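Local coordinates for protein major extracellular endoglucanase (Xanthomonas campestris pv. campestris, PDB 4TUF) that catalyses the endohydrolysis of beta-1,4-glucosidic linkages in cellulose, lichenin and cereal beta-D-glucans, here as its family 5 TIM-barrel catalytic domain, at residues N23-E28 against D109-D114; V33-W38 against S313-S318; A64-D69 against L136-N141; Y127-W132 against A177-A182. All blocks are in the same frame, centred on the assembly; numbering follows the deposited sequence.

In the fold
The four contacts run from the mouth of a TIM barrel to its outer helices. Contact 1 lies nearest the active site: the H111 side chain is about 4 Å from that of E278 and about 6 Å from that of E157, the nucleophile and proton donor by similarity. Contact 2, its centre about 12 Å from that of contact 1, joins it through bonds of N23 O with W314 N and of F25 O with H35 N. Contact 3, also about 12 Å between centres, meets it through F27 O and T65 OG1. Contacts 3 and 4 share helix 129-143 and one dihydrogenphosphate, with centres about 14 Å apart. Contacts 2 and 4 are most distant, at about 28 Å between centres.

Contact 1 (N23-E28 against D109-D114). With 2HP (dihydrogenphosphate ion), chain J.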
# COMPACT_ATOMS: atom_id res chain seq x y z
N ASN A 23 -0.75 3.92 -5.61
CA ASN A 23 -1.78 4.15 -4.60
C ASN A 23 -2.82 5.18 -5.04
O ASN A 23 -2.46 6.24 -5.55
CB ASN A 23 -1.15 4.62 -3.29
CG ASN A 23 -0.43 3.50 -2.55
OD1 ASN A 23 -1.01 2.87 -1.66
ND2 ASN A 23 0.82 3.26 -2.92
N VAL A 24 -4.09 4.86 -4.84
CA VAL A 24 -5.19 5.77 -5.17
C VAL A 24 -6.01 6.06 -3.92
O VAL A 24 -6.84 5.24 -3.52
CB VAL A 24 -6.11 5.17 -6.25
CG1 VAL A 24 -7.20 6.17 -6.61
CG2 VAL A 24 -5.31 4.77 -7.48
N PHE A 25 -5.80 7.21 -3.29
CA PHE A 25 -6.41 7.58 -2.01
C PHE A 25 -7.77 8.25 -2.15
O PHE A 25 -8.13 8.72 -3.22
CB PHE A 25 -5.48 8.52 -1.23
CG PHE A 25 -4.26 7.85 -0.69
CD1 PHE A 25 -3.17 7.60 -1.50
CD2 PHE A 25 -4.19 7.47 0.64
CE1 PHE A 25 -2.05 6.98 -1.00
CE2 PHE A 25 -3.07 6.86 1.15
CZ PHE A 25 -2.00 6.61 0.32
N GLY A 26 -8.49 8.34 -1.03
CA GLY A 26 -9.76 9.01 -0.98
C GLY A 26 -10.75 8.25 -0.12
O GLY A 26 -11.39 8.82 0.77
N PHE A 27 -10.88 6.94 -0.38
CA PHE A 27 -11.87 6.11 0.29
C PHE A 27 -11.59 5.95 1.79
O PHE A 27 -12.42 5.39 2.52
CB PHE A 27 -11.96 4.73 -0.36
CG PHE A 27 -12.72 4.71 -1.67
CD1 PHE A 27 -14.09 4.86 -1.69
CD2 PHE A 27 -12.05 4.53 -2.87
CE1 PHE A 27 -14.79 4.84 -2.88
CE2 PHE A 27 -12.74 4.52 -4.07
CZ PHE A 27 -14.12 4.67 -4.07
N GLU A 28 -10.44 6.41 2.25
CA GLU A 28 -10.09 6.29 3.66
C GLU A 28 -10.18 7.65 4.35
O GLU A 28 -9.71 7.81 5.48
CB GLU A 28 -8.69 5.68 3.83
CG GLU A 28 -7.52 6.66 3.73
CD GLU A 28 -7.40 7.34 2.37
OE1 GLU A 28 -8.04 6.89 1.40
OE2 GLU A 28 -6.64 8.34 2.29
N ASP A 109 -6.69 -1.98 1.11
CA ASP A 109 -5.82 -1.55 2.20
C ASP A 109 -6.64 -0.95 3.35
O ASP A 109 -7.32 0.06 3.18
CB ASP A 109 -4.79 -0.55 1.67
CG ASP A 109 -4.16 0.31 2.77
OD1 ASP A 109 -4.01 -0.17 3.91
OD2 ASP A 109 -3.79 1.47 2.48
N HIS A 110 -6.58 -1.59 4.52
CA HIS A 110 -7.26 -1.09 5.71
C HIS A 110 -6.43 0.03 6.31
O HIS A 110 -5.52 -0.21 7.12
CB HIS A 110 -7.48 -2.20 6.73
CG HIS A 110 -8.40 -1.83 7.85
ND1 HIS A 110 -8.11 -0.83 8.75
CD2 HIS A 110 -9.61 -2.32 8.20
CE1 HIS A 110 -9.11 -0.72 9.61
NE2 HIS A 110 -10.03 -1.61 9.30
N HIS A 111 -6.74 1.26 5.93
CA HIS A 111 -5.79 2.36 6.09
C HIS A 111 -5.91 3.06 7.43
O HIS A 111 -4.90 3.35 8.08
CB HIS A 111 -5.98 3.36 4.96
CG HIS A 111 -4.74 4.12 4.61
ND1 HIS A 111 -3.75 3.60 3.81
CD2 HIS A 111 -4.34 5.37 4.94
CE1 HIS A 111 -2.79 4.49 3.67
NE2 HIS A 111 -3.12 5.58 4.35
N THR A 112 -7.13 3.36 7.83
CA THR A 112 -7.37 4.10 9.07
C THR A 112 -8.65 3.64 9.73
O THR A 112 -9.63 3.37 9.04
CB THR A 112 -7.43 5.62 8.82
OG1 THR A 112 -7.99 6.27 9.97
CG2 THR A 112 -8.30 5.92 7.62
N PRO A 113 -8.65 3.56 11.07
CA PRO A 113 -9.83 3.13 11.82
C PRO A 113 -10.93 4.19 11.92
O PRO A 113 -12.04 3.84 12.31
CB PRO A 113 -9.27 2.84 13.21
CG PRO A 113 -8.08 3.74 13.33
CD PRO A 113 -7.48 3.78 11.94
N ASP A 114 -10.63 5.45 11.58
CA ASP A 114 -11.58 6.54 11.82
C ASP A 114 -11.62 7.60 10.73
O ASP A 114 -12.00 8.74 10.99
CB ASP A 114 -11.28 7.22 13.15
CG ASP A 114 -9.84 7.74 13.25
OD1 ASP A 114 -9.23 8.07 12.21
OD2 ASP A 114 -9.32 7.82 14.39
P 2HP J . -6.83 11.19 14.80
O1 2HP J . -7.49 10.23 13.84
O2 2HP J . -5.47 10.66 15.19
O3 2HP J . -6.67 12.53 14.13
O4 2HP J . -7.68 11.33 16.05
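F25, E28, H111 and T112 join two loops at the mouth of the TIM barrel, those that follow strand 16-23 and strand 105-110. The aromatic contact is an offset edge-to-face stack: the F25 edge is presented to the H111 face with the two planes 88° apart and the ring centroids 5.2 Å from each other. F25 CE2 does the touching, 3.4 Å from H111 NE2. F25 occupies two conformations, and the stack is described for one of them, so it is less certain than the rest of the contact.

Apolar packing falls to E28, whose aliphatic part lies alongside H111 and points the same way. Its CG lies oblique to the imidazole, 3.6 Å from H111 CD2, and its CB meets T112 CG2 at 3.8 Å. With CG turned between the backbone N and the carbonyl carbon (chi1 84°) and the chain bent again at chi2, the E28 carboxylate folds back over its own loop. There OE1 accepts G26 N through its syn lone pair at 2.9 Å, which ties the carboxylate to the backbone two residues earlier.

Polar bonds also set the second segment. D109 OD2 receives H111 ND1 almost in the imidazole plane, which fixes the ring's rotation. H111 also packs on E278, the nucleophile by similarity, and this places the contact beside the catalytic centre. T112 OG1 bonds to G117 O and, in an ST turn, accepts D114 N at 3.2 Å. Beyond that turn a dihydrogenphosphate lies close to D114, its O1 3.1 Å from D114 OD2.

Contact 2 (V33-W38 against S313-S318); sequences VMHGLW and SWNPNS
H35 is the residue on which N315 and N317 converge. The H35 backbone directs CB toward the second loop; with CG beside the backbone N (chi1 -82°), one ring face is turned to N317. N315 ND2 comes within 3.3 Å of H35 CB and stands oblique to the imidazole. N317 ND2 lies 3.4 Å above the ring plane of H35, offset toward the rim, with the amide tilted 69° from the ring. The two loops involved follow strands 16-23 and 309-311, parallel neighbours in the wall of the TIM barrel, so the contact joins adjacent loops at its catalytic end. A cis peptide precedes S313 at the start of the second loop, and a few residues on N317 is the centre of an inverse gamma turn. The N317 side chain has CG between its backbone N and carbonyl carbon (chi1 63°), a setting that carries the amide toward the first loop, though its poor order leaves the details uncertain. There ND2 also approaches the W38 indole at its edge, 4.0 Å from CH2 of W38. G36 CA, from the same loop as W38, lies over one face of that indole. The amide oxygen of N315 is taken by the backbone N of F25.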
# COMPACT_ATOMS: atom_id res chain seq x y z
N VAL A 33 -14.60 8.67 -0.80
CA VAL A 33 -14.61 8.43 -2.23
C VAL A 33 -13.22 8.77 -2.76
O VAL A 33 -12.56 9.64 -2.19
CB VAL A 33 -15.70 9.26 -2.96
CG1 VAL A 33 -15.43 10.75 -2.83
CG2 VAL A 33 -15.83 8.86 -4.43
N MET A 34 -12.76 8.10 -3.81
CA MET A 34 -11.45 8.41 -4.39
C MET A 34 -11.40 9.89 -4.77
O MET A 34 -12.40 10.45 -5.22
CB MET A 34 -11.14 7.52 -5.60
CG MET A 34 -12.00 7.78 -6.81
SD MET A 34 -11.55 6.77 -8.23
CE MET A 34 -9.96 7.45 -8.64
N HIS A 35 -10.25 10.51 -4.57
CA HIS A 35 -10.08 11.96 -4.74
C HIS A 35 -10.06 12.40 -6.20
O HIS A 35 -9.75 11.62 -7.09
CB HIS A 35 -8.80 12.43 -4.06
CG HIS A 35 -8.94 12.66 -2.59
ND1 HIS A 35 -7.88 12.56 -1.71
CD2 HIS A 35 -10.02 13.00 -1.84
CE1 HIS A 35 -8.30 12.82 -0.49
NE2 HIS A 35 -9.59 13.09 -0.54
N GLY A 36 -10.37 13.68 -6.41
CA GLY A 36 -10.25 14.28 -7.72
C GLY A 36 -11.53 14.32 -8.52
O GLY A 36 -11.56 14.82 -9.65
N LEU A 37 -12.61 13.81 -7.94
CA LEU A 37 -13.88 13.78 -8.64
C LEU A 37 -14.56 15.15 -8.61
O LEU A 37 -15.70 15.30 -9.03
CB LEU A 37 -14.80 12.71 -8.06
CG LEU A 37 -14.19 11.30 -8.05
CD1 LEU A 37 -15.24 10.22 -7.84
CD2 LEU A 37 -13.38 11.03 -9.32
N TRP A 38 -13.84 16.16 -8.11
CA TRP A 38 -14.27 17.55 -8.29
C TRP A 38 -13.69 18.10 -9.58
O TRP A 38 -14.20 19.07 -10.14
CB TRP A 38 -13.85 18.43 -7.10
CG TRP A 38 -12.39 18.35 -6.77
CD1 TRP A 38 -11.38 19.11 -7.29
CD2 TRP A 38 -11.76 17.47 -5.82
NE1 TRP A 38 -10.18 18.76 -6.74
CE2 TRP A 38 -10.38 17.75 -5.83
CE3 TRP A 38 -12.24 16.47 -4.97
CZ2 TRP A 38 -9.47 17.07 -5.03
CZ3 TRP A 38 -11.34 15.79 -4.17
CH2 TRP A 38 -9.97 16.09 -4.20
N SER A 313 2.02 8.92 -4.80
CA SER A 313 0.71 8.31 -5.07
C SER A 313 0.19 8.77 -6.42
O SER A 313 0.87 9.49 -7.15
CB SER A 313 -0.29 8.70 -3.99
OG SER A 313 -0.47 10.11 -3.98
N TRP A 314 -1.04 8.38 -6.75
CA TRP A 314 -1.70 8.90 -7.93
C TRP A 314 -2.05 10.37 -7.72
O TRP A 314 -1.65 11.23 -8.50
CB TRP A 314 -2.96 8.10 -8.25
CG TRP A 314 -3.73 8.62 -9.43
CD1 TRP A 314 -4.96 9.22 -9.42
CD2 TRP A 314 -3.31 8.59 -10.80
NE1 TRP A 314 -5.33 9.56 -10.70
CE2 TRP A 314 -4.34 9.19 -11.56
CE3 TRP A 314 -2.16 8.13 -11.46
CZ2 TRP A 314 -4.25 9.33 -12.95
CZ3 TRP A 314 -2.08 8.27 -12.83
CH2 TRP A 314 -3.12 8.87 -13.56
N ASN A 315 -2.77 10.63 -6.65
CA ASN A 315 -3.26 11.95 -6.31
C ASN A 315 -2.17 12.94 -5.98
O ASN A 315 -1.20 12.61 -5.30
CB ASN A 315 -4.22 11.85 -5.12
CG ASN A 315 -5.00 10.55 -5.08
OD1 ASN A 315 -4.43 9.48 -4.91
ND2 ASN A 315 -6.31 10.64 -5.24
N PRO A 316 -2.34 14.17 -6.44
CA PRO A 316 -1.46 15.27 -6.11
C PRO A 316 -1.53 15.68 -4.67
O PRO A 316 -0.52 16.10 -4.12
CB PRO A 316 -1.99 16.40 -6.97
CG PRO A 316 -3.32 15.97 -7.39
CD PRO A 316 -3.17 14.53 -7.58
N ASN A 317 -2.73 15.66 -4.11
CA ASN A 317 -2.93 16.26 -2.81
C ASN A 317 -2.56 15.31 -1.71
O ASN A 317 -3.36 15.01 -0.82
CB ASN A 317 -4.38 16.71 -2.66
CG ASN A 317 -5.35 15.55 -2.71
OD1 ASN A 317 -5.04 14.49 -3.23
ND2 ASN A 317 -6.54 15.75 -2.15
N SER A 318 -1.32 14.87 -1.74
CA SER A 318 -0.76 14.13 -0.64
C SER A 318 0.31 15.05 -0.11
O SER A 318 1.22 15.44 -0.84
CB SER A 318 -0.15 12.82 -1.12
OG SER A 318 1.14 13.01 -1.67

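Contact 3 (A64-D69 against L136-N141); sequences ATLRSD and LRFVAN. With 2HP (dihydrogenphosphate ion), chain K; 2HP (dihydrogenphosphate ion), chain G.
L66 carries the loop's side of this contact, meeting F138 and V139 on helix 129-143. Its CB rests 3.9 Å from F138 CE2 and at a similar range from O2 of a bound dihydrogenphosphate (chain K). CG is set beside the backbone N (chi1 -51°), and from there the chain runs on past the phenyl ring, the two side chains sliding by each other in opposite directions. CD1 passes F138 CD2 at 4.1 Å and ends 3.7 Å from V139 CG2. The second methyl, CD2, also reaches V139 CG2, at 3.8 Å, so that the V139 methyl meets both branches of the leucine fork. The backbone takes part as well: L66 O lies oblique to the F138 ring, 3.8 Å from F138 CZ.

One face of the F138 ring carries O1 of the same phosphate, 3.8 Å above the plane and offset toward the rim. L66 O is another neighbour of that oxygen. A second dihydrogenphosphate (chain G) sits nearby and receives a weak hydrogen bond to its O3 from R67 NE, 3.4 Å long. The extended R67 chain brings the guanidinium there edge-on, while R67 CG touches O2 of the chain K ion.

Deeper in, L66 and V139 both pack on F61 of strand 56-61. The contact therefore fastens the loop after one barrel strand to the helix that follows the neighbouring parallel strand 105-110, an arrangement of the outer layer of a TIM barrel.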
# COMPACT_ATOMS: atom_id res chain seq x y z
N ALA A 64 -15.89 3.43 8.02
CA ALA A 64 -17.06 4.25 7.69
C ALA A 64 -17.49 4.10 6.23
O ALA A 64 -18.68 4.07 5.93
CB ALA A 64 -16.79 5.71 8.01
N THR A 65 -16.51 4.00 5.34
CA THR A 65 -16.79 3.84 3.91
C THR A 65 -17.57 2.56 3.62
O THR A 65 -18.38 2.51 2.68
CB THR A 65 -15.48 3.86 3.10
OG1 THR A 65 -14.89 5.16 3.16
CG2 THR A 65 -15.72 3.49 1.64
N LEU A 66 -17.34 1.53 4.44
CA LEU A 66 -17.96 0.23 4.22
C LEU A 66 -19.38 0.15 4.77
O LEU A 66 -20.06 -0.86 4.58
CB LEU A 66 -17.11 -0.87 4.86
CG LEU A 66 -15.62 -0.92 4.54
CD1 LEU A 66 -14.98 -2.02 5.37
CD2 LEU A 66 -15.38 -1.15 3.06
N ARG A 67 -19.83 1.20 5.45
CA ARG A 67 -21.17 1.20 6.03
C ARG A 67 -22.22 1.64 5.01
O ARG A 67 -21.93 2.43 4.11
CB ARG A 67 -21.22 2.08 7.27
CG ARG A 67 -20.46 1.48 8.45
CD ARG A 67 -20.11 2.51 9.51
NE ARG A 67 -19.09 1.98 10.42
CZ ARG A 67 -18.32 2.73 11.20
NH1 ARG A 67 -18.45 4.05 11.19
NH2 ARG A 67 -17.41 2.16 11.99
N SER A 68 -23.43 1.13 5.17
CA SER A 68 -24.45 1.18 4.13
C SER A 68 -24.87 2.59 3.73
O SER A 68 -25.07 2.87 2.54
CB SER A 68 -25.69 0.40 4.57
OG SER A 68 -25.39 -0.97 4.73
N ASP A 69 -25.00 3.48 4.71
CA ASP A 69 -25.57 4.80 4.46
C ASP A 69 -24.55 5.94 4.56
O ASP A 69 -24.93 7.11 4.60
CB ASP A 69 -26.72 5.06 5.43
CG ASP A 69 -26.39 4.62 6.84
OD1 ASP A 69 -25.21 4.32 7.11
OD2 ASP A 69 -27.32 4.57 7.69
N LEU A 136 -12.18 -6.59 7.92
CA LEU A 136 -11.41 -7.40 6.97
C LEU A 136 -12.27 -8.51 6.35
O LEU A 136 -12.26 -8.71 5.14
CB LEU A 136 -10.18 -8.00 7.64
CG LEU A 136 -9.11 -7.03 8.16
CD1 LEU A 136 -7.98 -7.79 8.84
CD2 LEU A 136 -8.56 -6.15 7.04
N ARG A 137 -13.02 -9.23 7.18
CA ARG A 137 -13.88 -10.29 6.66
C ARG A 137 -14.97 -9.71 5.78
O ARG A 137 -15.35 -10.34 4.79
CB ARG A 137 -14.51 -11.11 7.79
CG ARG A 137 -13.54 -12.01 8.53
CD ARG A 137 -14.27 -13.14 9.26
NE ARG A 137 -15.24 -12.62 10.21
CZ ARG A 137 -14.95 -12.30 11.47
NH1 ARG A 137 -13.71 -12.47 11.93
NH2 ARG A 137 -15.89 -11.83 12.27
N PHE A 138 -15.47 -8.53 6.13
CA PHE A 138 -16.54 -7.90 5.34
C PHE A 138 -16.07 -7.64 3.92
O PHE A 138 -16.77 -7.94 2.95
CB PHE A 138 -16.99 -6.58 5.96
CG PHE A 138 -18.02 -5.85 5.13
CD1 PHE A 138 -19.37 -6.14 5.27
CD2 PHE A 138 -17.64 -4.89 4.21
CE1 PHE A 138 -20.31 -5.49 4.51
CE2 PHE A 138 -18.58 -4.23 3.45
CZ PHE A 138 -19.92 -4.53 3.60
N VAL A 139 -14.89 -7.06 3.82
CA VAL A 139 -14.31 -6.74 2.53
C VAL A 139 -14.00 -8.01 1.75
O VAL A 139 -14.28 -8.11 0.55
CB VAL A 139 -13.05 -5.89 2.72
CG1 VAL A 139 -12.21 -5.92 1.49
CG2 VAL A 139 -13.45 -4.47 3.09
N ALA A 140 -13.43 -9.00 2.43
CA ALA A 140 -13.08 -10.25 1.77
C ALA A 140 -14.34 -10.94 1.26
O ALA A 140 -14.38 -11.44 0.13
CB ALA A 140 -12.32 -11.16 2.71
N ASN A 141 -15.38 -10.93 2.09
CA ASN A 141 -16.64 -11.56 1.73
C ASN A 141 -17.29 -10.91 0.51
O ASN A 141 -17.84 -11.59 -0.35
CB ASN A 141 -17.60 -11.51 2.91
CG ASN A 141 -18.83 -12.35 2.69
OD1 ASN A 141 -18.81 -13.30 1.91
ND2 ASN A 141 -19.91 -12.01 3.38
P 2HP K . -19.64 -2.71 8.31
O1 2HP K . -20.57 -2.68 7.12
O2 2HP K . -18.64 -1.59 8.21
O3 2HP K . -20.44 -2.55 9.58
O4 2HP K . -18.90 -4.03 8.34
P 2HP G . -17.87 -2.09 12.37
O1 2HP G . -17.84 -3.47 11.74
O2 2HP G . -16.51 -1.45 12.25
O3 2HP G . -18.88 -1.22 11.66
O4 2HP G . -18.27 -2.22 13.83

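Contact 4 (Y127-W132 against A177-A182). With 2HP (dihydrogenphosphate ion), chain G.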
# COMPACT_ATOMS: atom_id res chain seq x y z
N TYR A 127 -12.21 1.71 18.34
CA TYR A 127 -12.21 0.71 17.27
C TYR A 127 -11.47 -0.55 17.76
O TYR A 127 -10.24 -0.56 17.88
CB TYR A 127 -11.56 1.29 16.02
CG TYR A 127 -11.66 0.42 14.79
CD1 TYR A 127 -12.86 0.31 14.10
CD2 TYR A 127 -10.55 -0.26 14.30
CE1 TYR A 127 -12.96 -0.48 12.96
CE2 TYR A 127 -10.64 -1.05 13.17
CZ TYR A 127 -11.85 -1.15 12.50
OH TYR A 127 -11.94 -1.94 11.37
N THR A 128 -12.23 -1.59 18.07
CA THR A 128 -11.67 -2.79 18.70
C THR A 128 -11.03 -3.73 17.69
O THR A 128 -11.27 -3.62 16.50
CB THR A 128 -12.74 -3.57 19.46
OG1 THR A 128 -13.60 -4.22 18.52
CG2 THR A 128 -13.55 -2.64 20.34
N GLU A 129 -10.24 -4.68 18.18
CA GLU A 129 -9.65 -5.68 17.29
C GLU A 129 -10.75 -6.52 16.64
O GLU A 129 -10.65 -6.89 15.46
CB GLU A 129 -8.67 -6.58 18.04
CG GLU A 129 -8.39 -7.90 17.34
CD GLU A 129 -7.36 -8.75 18.07
OE1 GLU A 129 -6.39 -8.17 18.61
OE2 GLU A 129 -7.53 -9.98 18.10
N ALA A 130 -11.80 -6.81 17.40
CA ALA A 130 -12.96 -7.51 16.85
C ALA A 130 -13.55 -6.77 15.64
O ALA A 130 -13.85 -7.39 14.61
CB ALA A 130 -14.01 -7.69 17.92
N GLN A 131 -13.72 -5.45 15.77
CA GLN A 131 -14.22 -4.65 14.65
C GLN A 131 -13.24 -4.70 13.49
O GLN A 131 -13.64 -4.79 12.33
CB GLN A 131 -14.45 -3.20 15.08
CG GLN A 131 -15.55 -3.01 16.10
CD GLN A 131 -15.72 -1.56 16.51
OE1 GLN A 131 -15.13 -1.10 17.48
NE2 GLN A 131 -16.54 -0.83 15.76
N TRP A 132 -11.95 -4.63 13.80
CA TRP A 132 -10.91 -4.71 12.78
C TRP A 132 -11.02 -6.00 11.97
O TRP A 132 -11.09 -5.96 10.75
CB TRP A 132 -9.52 -4.60 13.41
CG TRP A 132 -8.41 -4.78 12.43
CD1 TRP A 132 -8.17 -4.04 11.32
CD2 TRP A 132 -7.37 -5.77 12.49
NE1 TRP A 132 -7.05 -4.51 10.67
CE2 TRP A 132 -6.54 -5.56 11.37
CE3 TRP A 132 -7.06 -6.81 13.38
CZ2 TRP A 132 -5.42 -6.35 11.11
CZ3 TRP A 132 -5.95 -7.59 13.12
CH2 TRP A 132 -5.14 -7.36 12.00
N ALA A 177 -1.51 -9.90 12.94
CA ALA A 177 -1.52 -10.15 11.50
C ALA A 177 -1.90 -11.60 11.19
O ALA A 177 -2.54 -11.88 10.18
CB ALA A 177 -0.17 -9.83 10.89
N GLU A 178 -1.49 -12.51 12.07
CA GLU A 178 -1.86 -13.91 11.94
C GLU A 178 -3.37 -14.07 12.08
O GLU A 178 -3.99 -14.82 11.33
CB GLU A 178 -1.13 -14.75 12.98
CG GLU A 178 0.37 -14.77 12.78
CD GLU A 178 1.09 -15.52 13.88
OE1 GLU A 178 2.32 -15.74 13.74
OE2 GLU A 178 0.44 -15.90 14.87
N ARG A 179 -3.95 -13.36 13.04
CA ARG A 179 -5.39 -13.45 13.28
C ARG A 179 -6.17 -12.78 12.13
O ARG A 179 -7.22 -13.26 11.73
CB ARG A 179 -5.75 -12.82 14.63
CG ARG A 179 -5.10 -13.51 15.81
CD ARG A 179 -5.69 -13.09 17.16
NE ARG A 179 -5.30 -11.75 17.60
CZ ARG A 179 -4.14 -11.46 18.18
NH1 ARG A 179 -3.23 -12.40 18.38
NH2 ARG A 179 -3.87 -10.21 18.56
N GLY A 180 -5.63 -11.68 11.61
CA GLY A 180 -6.22 -11.04 10.45
C GLY A 180 -6.13 -11.93 9.22
O GLY A 180 -7.08 -12.05 8.45
N SER A 181 -4.97 -12.57 9.06
CA SER A 181 -4.75 -13.53 7.99
C SER A 181 -5.80 -14.64 8.01
O SER A 181 -6.44 -14.91 7.00
CB SER A 181 -3.34 -14.12 8.11
OG SER A 181 -3.05 -14.99 7.03
N ALA A 182 -5.96 -15.27 9.17
CA ALA A 182 -6.91 -16.36 9.34
C ALA A 182 -8.34 -15.94 8.98
O ALA A 182 -9.07 -16.68 8.33
CB ALA A 182 -6.86 -16.89 10.77
P 2HP G . -17.87 -2.09 12.37
O1 2HP G . -17.84 -3.47 11.74
O2 2HP G . -16.51 -1.45 12.25
O3 2HP G . -18.88 -1.22 11.66
O4 2HP G . -18.27 -2.22 13.83
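E129 and R179 form a salt bridge in which the guanidinium grips the carboxylate side-on, one nitrogen to each oxygen. R179 NE reaches E129 OE2 at 2.9 Å from above the carboxylate plane, and R179 NH2 reaches E129 OE1 on its syn side at 3.2 Å. The carboxylate and guanidinium planes are only 18° apart, nearly parallel. E129 is extended beyond a CG that stands opposite its backbone N (chi1 160°), whereas the R179 chain kinks at chi3 (-74°) to turn its edge to the acid. OE1 has a second donor in W122 NE1, so two residues hold the carboxylate.

The bridge links helices 129-143 and 173-187, neighbours in the outer layer of the TIM barrel, which follow the adjacent parallel strands 105-110 and 149-153. The first helix begins with a capping box: T128 OG1 accepts Q131 N, and Q131 OE1 takes T128 N, both at 3.0 Å. The NE2 branch of the Q131 amide donates to O4 of a dihydrogenphosphate (chain G) at 2.9 Å.

Farther into the interface, the W132 indole extends toward the second helix and brings CH2 obliquely to G180 CA at 4.1 Å; with no side chain on G180, the ring approaches the helix backbone directly. W132 NE1 bonds to L154 O, and the W132 ring meets H110 edge-to-face.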